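PDB 6NXI: FAD:protein FMN transferase from Vibrio cholerae, which probably transfers the FMN moiety of FAD onto a threonine hydroxyl of a target flavoprotein, releasing AMP, with magnesium as cofactor. Local coordinates for residues V103-F108 against E121-R126; D96-P101 against L149-S154; G28-K33 against Q170-E175. One frame throughout, in Å; residues are numbered along the deposited sequence.

Overall arrangement
Contacts 1 and 2 lie on the FAD side of this ApbE-family chain and share helix 100-105; contact 3 sits on the opposite side of the chain's centre, about 36 Å from contact 2 and 45 Å from contact 1, centre to centre. Contact 2 is buried: an extended loop and a turn meet through one direct backbone hydrogen bond, a bridging water and the FAD they share. Contact 1, partly buried, sets a leucine between Leu123 and Trp106 on one hand and the Arg126 and Glu122 side chains on the other, and joins contact 2 where Arg126 reaches Pro101 O. Contact 3, at the surface, joins a helix end to the loop before another helix through isoleucines and a bridging water.

Contact 1: residues V103-F108 against E121-R126; sequences VNLWGF and EELNAR. With FAD (flavin-adenine dinucleotide), chain B.
Leu105 and Leu123 mark the closest approach of the backbones, CA to CA 7.7 Å, where the end of helix 100-105 packs against helix 120-127; past it Gly107, at positive phi, completes a Schellman motif in which Phe108 N bonds to Val103 O and Gly107 N to Asn104 O. Leu105 carries the contact. Its CG lies anti to the backbone N (chi1 -180°), on the side of helix 120-127, and the two methyls diverge from there (chi2 70°). CD1 sits over the centre of the Arg126 guanidinium, 3.9 Å above its plane, and also meets the carboxylate of Glu122 in one of that residue's two conformers. CD2 touches Leu123 CD1 at 3.9 Å, the two leucines crossing at about a right angle, and lies over one face of the Trp106 ring, offset toward its rim. The charged groups round this leucine have partners outside the segments: Glu122 OE1 pairs with Arg113, and Arg126 NH1 with Glu111 and Pro101 O. Within the helix, Arg126 and the same Glu122 conformer make a long salt bridge. Trp106 NE1 bonds to Gly248 O, fixing the indole beside Leu123. On the FAD side of the helix, Val103 CG1 rests against the adenosine ribose, 3.6 Å from O2B of FAD.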
loop_
_atom_site.group_PDB
_atom_site.type_symbol
_atom_site.label_atom_id
_atom_site.label_comp_id
_atom_site.label_asym_id
_atom_site.label_seq_id
_atom_site.Cartn_x
_atom_site.Cartn_y
_atom_site.Cartn_z
ATOM N N VAL A 103 -13.131 7.194 3.748
ATOM C CA VAL A 103 -12.207 6.575 4.742
ATOM C C VAL A 103 -12.381 7.305 6.086
ATOM O O VAL A 103 -12.465 6.695 7.152
ATOM C CB VAL A 103 -10.766 6.677 4.236
ATOM C CG1 VAL A 103 -9.754 6.301 5.300
ATOM C CG2 VAL A 103 -10.571 5.855 2.959
ATOM N N ASN A 104 -12.441 8.629 6.029
ATOM C CA ASN A 104 -12.552 9.474 7.224
ATOM C C ASN A 104 -13.925 9.237 7.856
ATOM O O ASN A 104 -13.969 9.028 9.072
ATOM C CB ASN A 104 -12.323 10.934 6.889
ATOM C CG ASN A 104 -10.904 11.228 6.428
ATOM O OD1 ASN A 104 -10.050 10.357 6.433
ATOM N ND2 ASN A 104 -10.708 12.434 5.904
ATOM N N LEU A 105 -14.993 9.207 7.060
ATOM C CA LEU A 105 -16.367 8.962 7.593
ATOM C C LEU A 105 -16.410 7.671 8.418
ATOM O O LEU A 105 -17.073 7.644 9.480
ATOM C CB LEU A 105 -17.349 8.933 6.429
ATOM C CG LEU A 105 -18.809 8.701 6.818
ATOM C CD1 LEU A 105 -19.396 9.911 7.538
ATOM C CD2 LEU A 105 -19.638 8.352 5.604
ATOM N N TRP A 106 -15.830 6.608 7.890
ATOM C CA TRP A 106 -15.950 5.269 8.503
ATOM C C TRP A 106 -15.018 5.090 9.699
ATOM O O TRP A 106 -15.075 4.035 10.308
ATOM C CB TRP A 106 -15.785 4.200 7.429
ATOM C CG TRP A 106 -16.983 4.128 6.536
ATOM C CD1 TRP A 106 -17.089 4.519 5.237
ATOM C CD2 TRP A 106 -18.304 3.697 6.914
ATOM N NE1 TRP A 106 -18.361 4.348 4.787
ATOM C CE2 TRP A 106 -19.117 3.816 5.771
ATOM C CE3 TRP A 106 -18.823 3.114 8.070
ATOM C CZ2 TRP A 106 -20.457 3.450 5.770
ATOM C CZ3 TRP A 106 -20.150 2.735 8.062
ATOM C CH2 TRP A 106 -20.935 2.915 6.924
ATOM N N GLY A 107 -14.108 6.035 9.959
ATOM C CA GLY A 107 -13.292 6.045 11.183
ATOM C C GLY A 107 -11.855 5.647 10.955
ATOM O O GLY A 107 -11.192 5.305 11.971
ATOM N N PHE A 108 -11.363 5.651 9.723
ATOM C CA PHE A 108 -10.032 5.097 9.385
ATOM C C PHE A 108 -9.043 6.178 8.983
ATOM O O PHE A 108 -7.980 5.814 8.399
ATOM C CB PHE A 108 -10.181 4.010 8.337
ATOM C CG PHE A 108 -11.002 2.844 8.812
ATOM C CD1 PHE A 108 -10.461 1.971 9.722
ATOM C CD2 PHE A 108 -12.278 2.616 8.310
ATOM C CE1 PHE A 108 -11.184 0.867 10.125
ATOM C CE2 PHE A 108 -13.006 1.523 8.727
ATOM C CZ PHE A 108 -12.439 0.639 9.618
ATOM N N GLU A 121 -27.848 9.675 4.388
ATOM C CA GLU A 121 -27.674 11.080 3.930
ATOM C C GLU A 121 -26.233 11.548 4.115
ATOM O O GLU A 121 -25.704 12.207 3.194
ATOM C CB GLU A 121 -28.604 12.043 4.657
ATOM C CG GLU A 121 -30.038 11.847 4.253
ATOM C CD GLU A 121 -30.808 10.772 5.000
ATOM O OE1 GLU A 121 -30.186 9.913 5.721
ATOM O OE2 GLU A 121 -32.042 10.800 4.879
ATOM N N GLU A 122 -25.597 11.273 5.256
ATOM C CA GLU A 122 -24.176 11.656 5.472
ATOM C C GLU A 122 -23.303 10.896 4.478
ATOM O O GLU A 122 -22.315 11.483 3.943
ATOM C CB GLU A 122 -23.724 11.366 6.907
ATOM C CG GLU A 122 -22.339 11.940 7.197
ATOM C CD GLU A 122 -21.832 11.964 8.633
ATOM O OE1 GLU A 122 -22.096 10.997 9.361
ATOM O OE2 GLU A 122 -21.112 12.937 9.008
ATOM N N LEU A 123 -23.609 9.605 4.295
ATOM C CA LEU A 123 -22.795 8.776 3.365
ATOM C C LEU A 123 -22.891 9.418 1.964
ATOM O O LEU A 123 -21.868 9.609 1.305
ATOM C CB LEU A 123 -23.315 7.342 3.371
ATOM C CG LEU A 123 -22.682 6.403 2.362
ATOM C CD1 LEU A 123 -21.181 6.335 2.598
ATOM C CD2 LEU A 123 -23.284 5.020 2.449
ATOM N N ASN A 124 -24.112 9.699 1.515
ATOM C CA ASN A 124 -24.362 10.220 0.149
ATOM C C ASN A 124 -23.638 11.552 -0.020
ATOM O O ASN A 124 -23.093 11.779 -1.110
ATOM C CB ASN A 124 -25.852 10.285 -0.206
ATOM C CG ASN A 124 -26.408 8.911 -0.516
ATOM O OD1 ASN A 124 -25.657 7.973 -0.765
ATOM N ND2 ASN A 124 -27.715 8.764 -0.417
ATOM N N ALA A 125 -23.628 12.413 0.993
ATOM C CA ALA A 125 -22.901 13.705 0.946
ATOM C C ALA A 125 -21.397 13.465 0.753
ATOM O O ALA A 125 -20.733 14.204 0.021
ATOM C CB ALA A 125 -23.160 14.497 2.193
ATOM N N ARG A 126 -20.846 12.429 1.390
ATOM C CA ARG A 126 -19.392 12.178 1.255
ATOM C C ARG A 126 -19.086 11.543 -0.092
ATOM O O ARG A 126 -18.033 11.863 -0.652
ATOM C CB ARG A 126 -18.907 11.259 2.380
ATOM C CG ARG A 126 -19.036 11.892 3.756
ATOM C CD ARG A 126 -17.848 12.697 4.188
ATOM N NE ARG A 126 -18.096 13.176 5.549
ATOM C CZ ARG A 126 -17.257 13.049 6.592
ATOM N NH1 ARG A 126 -16.081 12.449 6.461
ATOM N NH2 ARG A 126 -17.586 13.587 7.750
HETATM P PA FAD B . -3.828 -0.832 2.247
HETATM O O1A FAD B . -4.664 -2.061 2.208
HETATM O O2A FAD B . -2.542 -0.796 1.521
HETATM O O5B FAD B . -4.692 0.431 1.787
HETATM C C5B FAD B . -5.814 0.747 2.653
HETATM C C4B FAD B . -5.856 2.221 2.974
HETATM O O4B FAD B . -6.011 3.033 1.784
HETATM C C3B FAD B . -7.037 2.571 3.878
HETATM O O3B FAD B . -6.631 2.523 5.246
HETATM C C2B FAD B . -7.438 3.972 3.399
HETATM O O2B FAD B . -6.627 4.963 3.989
HETATM C C1B FAD B . -7.147 3.886 1.906
HETATM N N9A FAD B . -8.196 3.339 1.073
HETATM C C8A FAD B . -9.323 2.596 1.452
HETATM N N7A FAD B . -9.983 2.152 0.411
HETATM C C5A FAD B . -9.329 2.643 -0.701
HETATM C C6A FAD B . -9.591 2.526 -2.075
HETATM N N6A FAD B . -10.589 1.792 -2.597
HETATM N N1A FAD B . -8.700 3.101 -2.906
HETATM C C2A FAD B . -7.688 3.821 -2.381
HETATM N N3A FAD B . -7.339 3.996 -1.100
HETATM C C4A FAD B . -8.225 3.376 -0.301
HETATM N N1 FAD B . -1.617 6.318 10.461
HETATM C C2 FAD B . -1.696 6.974 11.671
HETATM O O2 FAD B . -2.424 6.523 12.582
HETATM N N3 FAD B . -0.975 8.096 11.926
HETATM C C4 FAD B . -0.145 8.661 10.993
HETATM O O4 FAD B . 0.467 9.691 11.242
HETATM C C4X FAD B . -0.052 8.023 9.711
HETATM N N5 FAD B . 0.726 8.550 8.789
HETATM C C5X FAD B . 0.792 7.927 7.565
HETATM C C6 FAD B . 1.600 8.487 6.554
HETATM C C7 FAD B . 1.727 7.927 5.301
HETATM C C7M FAD B . 2.617 8.580 4.267
HETATM C C8 FAD B . 1.027 6.727 5.029
HETATM C C8M FAD B . 1.106 6.065 3.678
HETATM C C9 FAD B . 0.218 6.163 6.020
HETATM C C9A FAD B . 0.090 6.732 7.294
HETATM N N10 FAD B . -0.732 6.208 8.300
HETATM C C10 FAD B . -0.832 6.826 9.534
HETATM C "C1'" FAD B . -1.435 4.924 8.084
HETATM C "C2'" FAD B . -2.654 5.018 7.240
HETATM O "O2'" FAD B . -3.642 5.824 7.874
HETATM C "C3'" FAD B . -3.227 3.607 7.026
HETATM O "O3'" FAD B . -3.644 3.006 8.232
HETATM C "C4'" FAD B . -2.247 2.617 6.426
HETATM O "O4'" FAD B . -1.473 3.272 5.433
HETATM C "C5'" FAD B . -2.947 1.376 5.908
HETATM O "O5'" FAD B . -1.975 0.591 5.173
HETATM P P FAD B . -2.336 -0.893 4.758
HETATM O O1P FAD B . -2.947 -1.628 5.864
HETATM O O2P FAD B . -1.074 -1.334 4.052
HETATM O O3P FAD B . -3.520 -0.547 3.757
#

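Contact 2: residues D96-P101 against L149-S154; sequences DVTVGP and LYVDLS. With FAD (flavin-adenine dinucleotide), chain B.
Val97 meets the extended loop 149-154 with side chain and carbonyl alike, in the adenosine part of the FAD pocket. Its CB lies 3.2 Å from Asp152 O; CG1 continues past that oxygen to Leu153 CD2, and CG2 ends against Val151 CG1 at 4.0 Å. The carbonyl O of Val97 takes the N-H of Asp152 at 2.8 Å, in the carbonyl plane and nearly straight (169°), with Val151 CA adding a CH...O contact. Nearby, a water joins Thr98 O to Tyr150 N, while Tyr150 CB slides along CG and CD of Pro101. Two Asx turns shape the segments. Asp96 OD1 takes both N and OG1 of Thr98 from the same face of its carboxylate, and Asp152 OD1 takes N and OG of Ser154, the hydroxyl on its syn lone pair. FAD joins both: Asp96 N donates to N1A of the adenine at 3.0 Å, and O2B of the ribose donates to Asp152 OD2 at 2.7 Å. The N-H of Asp96 thus satisfies N1A, and with OD1 gripped twice and OD2 on the ribose, the Asp152 carboxylate is fixed in rotation where it holds the adenosine.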
loop_
_atom_site.group_PDB
_atom_site.type_symbol
_atom_site.label_atom_id
_atom_site.label_comp_id
_atom_site.label_asym_id
_atom_site.label_seq_id
_atom_site.Cartn_x
_atom_site.Cartn_y
_atom_site.Cartn_z
ATOM N N ASP A 96 -9.005 4.068 -5.707
ATOM C CA ASP A 96 -9.394 5.482 -5.933
ATOM C C ASP A 96 -8.929 6.282 -4.731
ATOM O O ASP A 96 -9.597 6.306 -3.756
ATOM C CB ASP A 96 -10.890 5.620 -6.229
ATOM C CG ASP A 96 -11.253 7.039 -6.684
ATOM O OD1 ASP A 96 -10.473 7.975 -6.385
ATOM O OD2 ASP A 96 -12.320 7.185 -7.348
ATOM N N VAL A 97 -7.791 6.946 -4.835
ATOM C CA VAL A 97 -7.215 7.732 -3.713
ATOM C C VAL A 97 -8.098 8.943 -3.369
ATOM O O VAL A 97 -7.823 9.566 -2.338
ATOM C CB VAL A 97 -5.764 8.118 -4.015
ATOM C CG1 VAL A 97 -4.905 6.867 -4.044
ATOM C CG2 VAL A 97 -5.643 8.956 -5.291
ATOM N N THR A 98 -9.152 9.263 -4.135
ATOM C CA THR A 98 -10.065 10.377 -3.730
ATOM C C THR A 98 -11.151 9.846 -2.788
ATOM O O THR A 98 -12.038 10.621 -2.440
ATOM C CB THR A 98 -10.718 11.087 -4.914
ATOM O OG1 THR A 98 -11.682 10.212 -5.495
ATOM C CG2 THR A 98 -9.670 11.503 -5.914
ATOM N N VAL A 99 -11.040 8.615 -2.264
ATOM C CA VAL A 99 -12.039 8.113 -1.279
ATOM C C VAL A 99 -11.737 8.656 0.133
ATOM O O VAL A 99 -12.415 8.235 1.117
ATOM C CB VAL A 99 -12.172 6.574 -1.229
ATOM C CG1 VAL A 99 -12.779 6.011 -2.498
ATOM C CG2 VAL A 99 -10.881 5.891 -0.837
ATOM N N GLY A 100 -10.787 9.561 0.287
ATOM C CA GLY A 100 -10.493 10.219 1.564
ATOM C C GLY A 100 -11.730 10.508 2.417
ATOM O O GLY A 100 -11.763 10.129 3.589
ATOM N N PRO A 101 -12.727 11.259 1.924
ATOM C CA PRO A 101 -13.901 11.612 2.729
ATOM C C PRO A 101 -14.607 10.381 3.296
ATOM O O PRO A 101 -15.143 10.512 4.402
ATOM C CB PRO A 101 -14.774 12.436 1.739
ATOM C CG PRO A 101 -13.758 12.990 0.742
ATOM C CD PRO A 101 -12.804 11.827 0.575
ATOM N N LEU A 149 -12.538 17.943 -2.322
ATOM C CA LEU A 149 -11.832 16.693 -2.716
ATOM C C LEU A 149 -10.775 16.446 -1.650
ATOM O O LEU A 149 -10.112 17.402 -1.258
ATOM C CB LEU A 149 -11.184 16.786 -4.106
ATOM C CG LEU A 149 -10.946 15.430 -4.778
ATOM C CD1 LEU A 149 -12.230 14.858 -5.342
ATOM C CD2 LEU A 149 -9.920 15.552 -5.868
ATOM N N TYR A 150 -10.644 15.211 -1.180
ATOM C CA TYR A 150 -9.654 14.871 -0.129
ATOM C C TYR A 150 -8.944 13.600 -0.586
ATOM O O TYR A 150 -9.564 12.544 -0.679
ATOM C CB TYR A 150 -10.375 14.699 1.203
ATOM C CG TYR A 150 -9.524 14.517 2.436
ATOM C CD1 TYR A 150 -8.725 13.392 2.613
ATOM C CD2 TYR A 150 -9.513 15.460 3.457
ATOM C CE1 TYR A 150 -7.931 13.249 3.731
ATOM C CE2 TYR A 150 -8.720 15.320 4.591
ATOM C CZ TYR A 150 -7.949 14.184 4.750
ATOM O OH TYR A 150 -7.171 14.086 5.875
ATOM N N VAL A 151 -7.683 13.733 -0.961
ATOM C CA VAL A 151 -6.861 12.613 -1.501
ATOM C C VAL A 151 -6.153 11.979 -0.309
ATOM O O VAL A 151 -5.600 12.700 0.544
ATOM C CB VAL A 151 -5.842 13.134 -2.539
ATOM C CG1 VAL A 151 -4.891 12.052 -2.952
ATOM C CG2 VAL A 151 -6.541 13.724 -3.757
ATOM N N ASP A 152 -6.187 10.656 -0.283
ATOM C CA ASP A 152 -5.586 9.788 0.748
ATOM C C ASP A 152 -4.601 8.866 0.035
ATOM O O ASP A 152 -5.029 8.150 -0.890
ATOM C CB ASP A 152 -6.715 8.996 1.376
ATOM C CG ASP A 152 -6.282 7.983 2.410
ATOM O OD1 ASP A 152 -5.097 7.839 2.648
ATOM O OD2 ASP A 152 -7.194 7.373 2.998
ATOM N N LEU A 153 -3.304 8.957 0.343
ATOM C CA LEU A 153 -2.322 8.076 -0.300
ATOM C C LEU A 153 -1.902 6.951 0.653
ATOM O O LEU A 153 -0.877 6.341 0.393
ATOM C CB LEU A 153 -1.119 8.893 -0.784
ATOM C CG LEU A 153 -1.497 10.000 -1.768
ATOM C CD1 LEU A 153 -0.280 10.848 -2.123
ATOM C CD2 LEU A 153 -2.130 9.406 -3.008
ATOM N N SER A 154 -2.738 6.613 1.620
ATOM C CA SER A 154 -2.408 5.547 2.615
ATOM C C SER A 154 -2.123 4.216 1.935
ATOM O O SER A 154 -1.408 3.363 2.524
ATOM C CB SER A 154 -3.564 5.423 3.600
ATOM O OG SER A 154 -3.586 6.563 4.432
HETATM P PA FAD B . -3.828 -0.832 2.247
HETATM O O1A FAD B . -4.664 -2.061 2.208
HETATM O O2A FAD B . -2.542 -0.796 1.521
HETATM O O5B FAD B . -4.692 0.431 1.787
HETATM C C5B FAD B . -5.814 0.747 2.653
HETATM C C4B FAD B . -5.856 2.221 2.974
HETATM O O4B FAD B . -6.011 3.033 1.784
HETATM C C3B FAD B . -7.037 2.571 3.878
HETATM O O3B FAD B . -6.631 2.523 5.246
HETATM C C2B FAD B . -7.438 3.972 3.399
HETATM O O2B FAD B . -6.627 4.963 3.989
HETATM C C1B FAD B . -7.147 3.886 1.906
HETATM N N9A FAD B . -8.196 3.339 1.073
HETATM C C8A FAD B . -9.323 2.596 1.452
HETATM N N7A FAD B . -9.983 2.152 0.411
HETATM C C5A FAD B . -9.329 2.643 -0.701
HETATM C C6A FAD B . -9.591 2.526 -2.075
HETATM N N6A FAD B . -10.589 1.792 -2.597
HETATM N N1A FAD B . -8.700 3.101 -2.906
HETATM C C2A FAD B . -7.688 3.821 -2.381
HETATM N N3A FAD B . -7.339 3.996 -1.100
HETATM C C4A FAD B . -8.225 3.376 -0.301
HETATM N N1 FAD B . -1.617 6.318 10.461
HETATM C C2 FAD B . -1.696 6.974 11.671
HETATM O O2 FAD B . -2.424 6.523 12.582
HETATM N N3 FAD B . -0.975 8.096 11.926
HETATM C C4 FAD B . -0.145 8.661 10.993
HETATM O O4 FAD B . 0.467 9.691 11.242
HETATM C C4X FAD B . -0.052 8.023 9.711
HETATM N N5 FAD B . 0.726 8.550 8.789
HETATM C C5X FAD B . 0.792 7.927 7.565
HETATM C C6 FAD B . 1.600 8.487 6.554
HETATM C C7 FAD B . 1.727 7.927 5.301
HETATM C C7M FAD B . 2.617 8.580 4.267
HETATM C C8 FAD B . 1.027 6.727 5.029
HETATM C C8M FAD B . 1.106 6.065 3.678
HETATM C C9 FAD B . 0.218 6.163 6.020
HETATM C C9A FAD B . 0.090 6.732 7.294
HETATM N N10 FAD B . -0.732 6.208 8.300
HETATM C C10 FAD B . -0.832 6.826 9.534
HETATM C "C1'" FAD B . -1.435 4.924 8.084
HETATM C "C2'" FAD B . -2.654 5.018 7.240
HETATM O "O2'" FAD B . -3.642 5.824 7.874
HETATM C "C3'" FAD B . -3.227 3.607 7.026
HETATM O "O3'" FAD B . -3.644 3.006 8.232
HETATM C "C4'" FAD B . -2.247 2.617 6.426
HETATM O "O4'" FAD B . -1.473 3.272 5.433
HETATM C "C5'" FAD B . -2.947 1.376 5.908
HETATM O "O5'" FAD B . -1.975 0.591 5.173
HETATM P P FAD B . -2.336 -0.893 4.758
HETATM O O1P FAD B . -2.947 -1.628 5.864
HETATM O O2P FAD B . -1.074 -1.334 4.052
HETATM O O3P FAD B . -3.520 -0.547 3.757
HETATM O O HOH W 1 -12.374 13.301 -2.322
#

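Contact 3: residues G28-K33 against Q170-E175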
loop_
_atom_site.group_PDB
_atom_site.type_symbol
_atom_site.label_atom_id
_atom_site.label_comp_id
_atom_site.label_asym_id
_atom_site.label_seq_id
_atom_site.Cartn_x
_atom_site.Cartn_y
_atom_site.Cartn_z
ATOM N N GLY A 28 33.496 -1.525 3.100
ATOM C CA GLY A 28 33.489 -0.178 2.490
ATOM C C GLY A 28 32.145 0.531 2.566
ATOM O O GLY A 28 32.002 1.601 1.963
ATOM N N ILE A 29 31.148 -0.019 3.242
ATOM C CA ILE A 29 29.843 0.700 3.334
ATOM C C ILE A 29 29.796 1.543 4.609
ATOM O O ILE A 29 30.530 1.255 5.570
ATOM C CB ILE A 29 28.661 -0.269 3.221
ATOM C CG1 ILE A 29 28.534 -1.176 4.440
ATOM C CG2 ILE A 29 28.721 -1.070 1.936
ATOM C CD1 ILE A 29 27.224 -1.943 4.436
ATOM N N ALA A 30 28.945 2.566 4.606
ATOM C CA ALA A 30 28.659 3.414 5.770
ATOM C C ALA A 30 28.296 2.544 6.984
ATOM O O ALA A 30 27.684 1.447 6.823
ATOM C CB ALA A 30 27.574 4.389 5.428
ATOM N N ASP A 31 28.620 3.062 8.155
ATOM C CA ASP A 31 28.206 2.500 9.458
ATOM C C ASP A 31 26.676 2.597 9.564
ATOM O O ASP A 31 26.055 3.483 8.924
ATOM C CB ASP A 31 28.889 3.250 10.595
ATOM C CG ASP A 31 28.548 4.732 10.543
ATOM O OD1 ASP A 31 27.811 5.176 11.422
ATOM O OD2 ASP A 31 29.014 5.432 9.591
ATOM N N SER A 32 26.096 1.776 10.428
ATOM C CA SER A 32 24.620 1.659 10.620
ATOM C C SER A 32 24.031 2.995 11.089
ATOM O O SER A 32 22.911 3.350 10.656
ATOM C CB SER A 32 24.307 0.551 11.579
ATOM O OG SER A 32 24.853 0.812 12.858
ATOM N N LYS A 33 24.754 3.771 11.908
ATOM C CA LYS A 33 24.210 5.053 12.396
ATOM C C LYS A 33 24.022 5.991 11.214
ATOM O O LYS A 33 23.011 6.659 11.159
ATOM C CB LYS A 33 25.115 5.744 13.420
ATOM C CG LYS A 33 24.396 6.834 14.206
ATOM C CD LYS A 33 25.160 7.312 15.439
ATOM C CE LYS A 33 26.083 8.485 15.186
ATOM N NZ LYS A 33 25.343 9.746 14.914
ATOM N N GLN A 170 20.854 0.865 -2.096
ATOM C CA GLN A 170 21.624 0.599 -3.348
ATOM C C GLN A 170 22.644 1.712 -3.567
ATOM O O GLN A 170 23.803 1.410 -3.953
ATOM C CB GLN A 170 20.631 0.441 -4.485
ATOM C CG GLN A 170 19.880 -0.860 -4.361
ATOM C CD GLN A 170 18.896 -1.150 -5.462
ATOM O OE1 GLN A 170 18.138 -2.108 -5.346
ATOM N NE2 GLN A 170 18.918 -0.335 -6.530
ATOM N N SER A 171 22.247 2.981 -3.377
ATOM C CA SER A 171 23.128 4.155 -3.585
ATOM C C SER A 171 24.329 4.035 -2.648
ATOM O O SER A 171 25.413 4.546 -2.984
ATOM C CB SER A 171 22.381 5.457 -3.386
ATOM O OG SER A 171 22.335 5.822 -2.011
ATOM N N GLN A 172 24.187 3.336 -1.521
ATOM C CA GLN A 172 25.273 3.160 -0.515
ATOM C C GLN A 172 26.037 1.840 -0.753
ATOM O O GLN A 172 26.904 1.505 0.106
ATOM C CB GLN A 172 24.622 3.225 0.876
ATOM C CG GLN A 172 24.147 4.619 1.263
ATOM C CD GLN A 172 25.290 5.587 1.435
ATOM O OE1 GLN A 172 26.280 5.264 2.055
ATOM N NE2 GLN A 172 25.173 6.779 0.873
ATOM N N GLY A 173 25.778 1.119 -1.850
ATOM C CA GLY A 173 26.511 -0.107 -2.228
ATOM C C GLY A 173 26.096 -1.284 -1.388
ATOM O O GLY A 173 26.856 -2.249 -1.296
ATOM N N ILE A 174 24.841 -1.271 -0.919
ATOM C CA ILE A 174 24.263 -2.423 -0.175
ATOM C C ILE A 174 23.360 -3.214 -1.125
ATOM O O ILE A 174 22.313 -2.691 -1.507
ATOM C CB ILE A 174 23.516 -1.927 1.074
ATOM C CG1 ILE A 174 24.473 -1.186 2.002
ATOM C CG2 ILE A 174 22.779 -3.029 1.822
ATOM C CD1 ILE A 174 23.763 -0.360 3.021
ATOM N N GLU A 175 23.772 -4.427 -1.457
ATOM C CA GLU A 175 23.093 -5.207 -2.514
ATOM C C GLU A 175 22.352 -6.386 -1.886
ATOM O O GLU A 175 21.695 -7.084 -2.643
ATOM C CB GLU A 175 24.078 -5.569 -3.615
ATOM C CG GLU A 175 24.713 -4.322 -4.275
ATOM C CD GLU A 175 23.824 -3.199 -4.854
ATOM O OE1 GLU A 175 22.717 -3.474 -5.317
ATOM O OE2 GLU A 175 24.259 -2.004 -4.885
HETATM O O HOH W 2 27.859 3.237 1.924
#
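Ile29 and Gln172 bring the two backbones nearest, CA to CA 6.5 Å, where the loop leading into helix 32-50 passes the turn that ends helix 157-171. That helix closes in a Schellman motif: Gly173, at positive phi (76°), is its C-prime residue, with Gly173 N bonded to Gln170 O and Ile174 N to Leu169 O. Asp31 is the N-cap of helix 32-50, and the loop residues just before it, Ile29 and Ala30, are the ones that meet the helix end. Ile29 supplies most of the apolar contact. Its two branches part at CB. CG1 stands between the backbone N and the carbonyl carbon (chi1 69°), and the chain then extends to put CD1 on Ile174 CG1 at 3.8 Å; the two isoleucines cross at about a right angle. The other branch, CG2, lies over the backbone of the turn, 3.6 Å from Gln172 O and slightly farther from Gly173 O. Gln172 is bent at chi2 (-66°), which brings its OE1 to 3.7 Å from Ala30 CB. A single water completes the join. It accepts from Ala30 N at 3.0 Å and donates both protons to Gln172, to the backbone O at 2.7 Å and to the side-chain OE1 at 2.6 Å, so that one residue holds it by two oxygens and the polar link between the segments is made by this one water. Outside the two segments, Tyr23 of strand 17-24 touches both Ile29 and Ile174, and Leu35 of helix 32-50 packs on Ala30, Gln172 and Ile174, placing the contact where the ends of two helices meet a strand of the large antiparallel sheet.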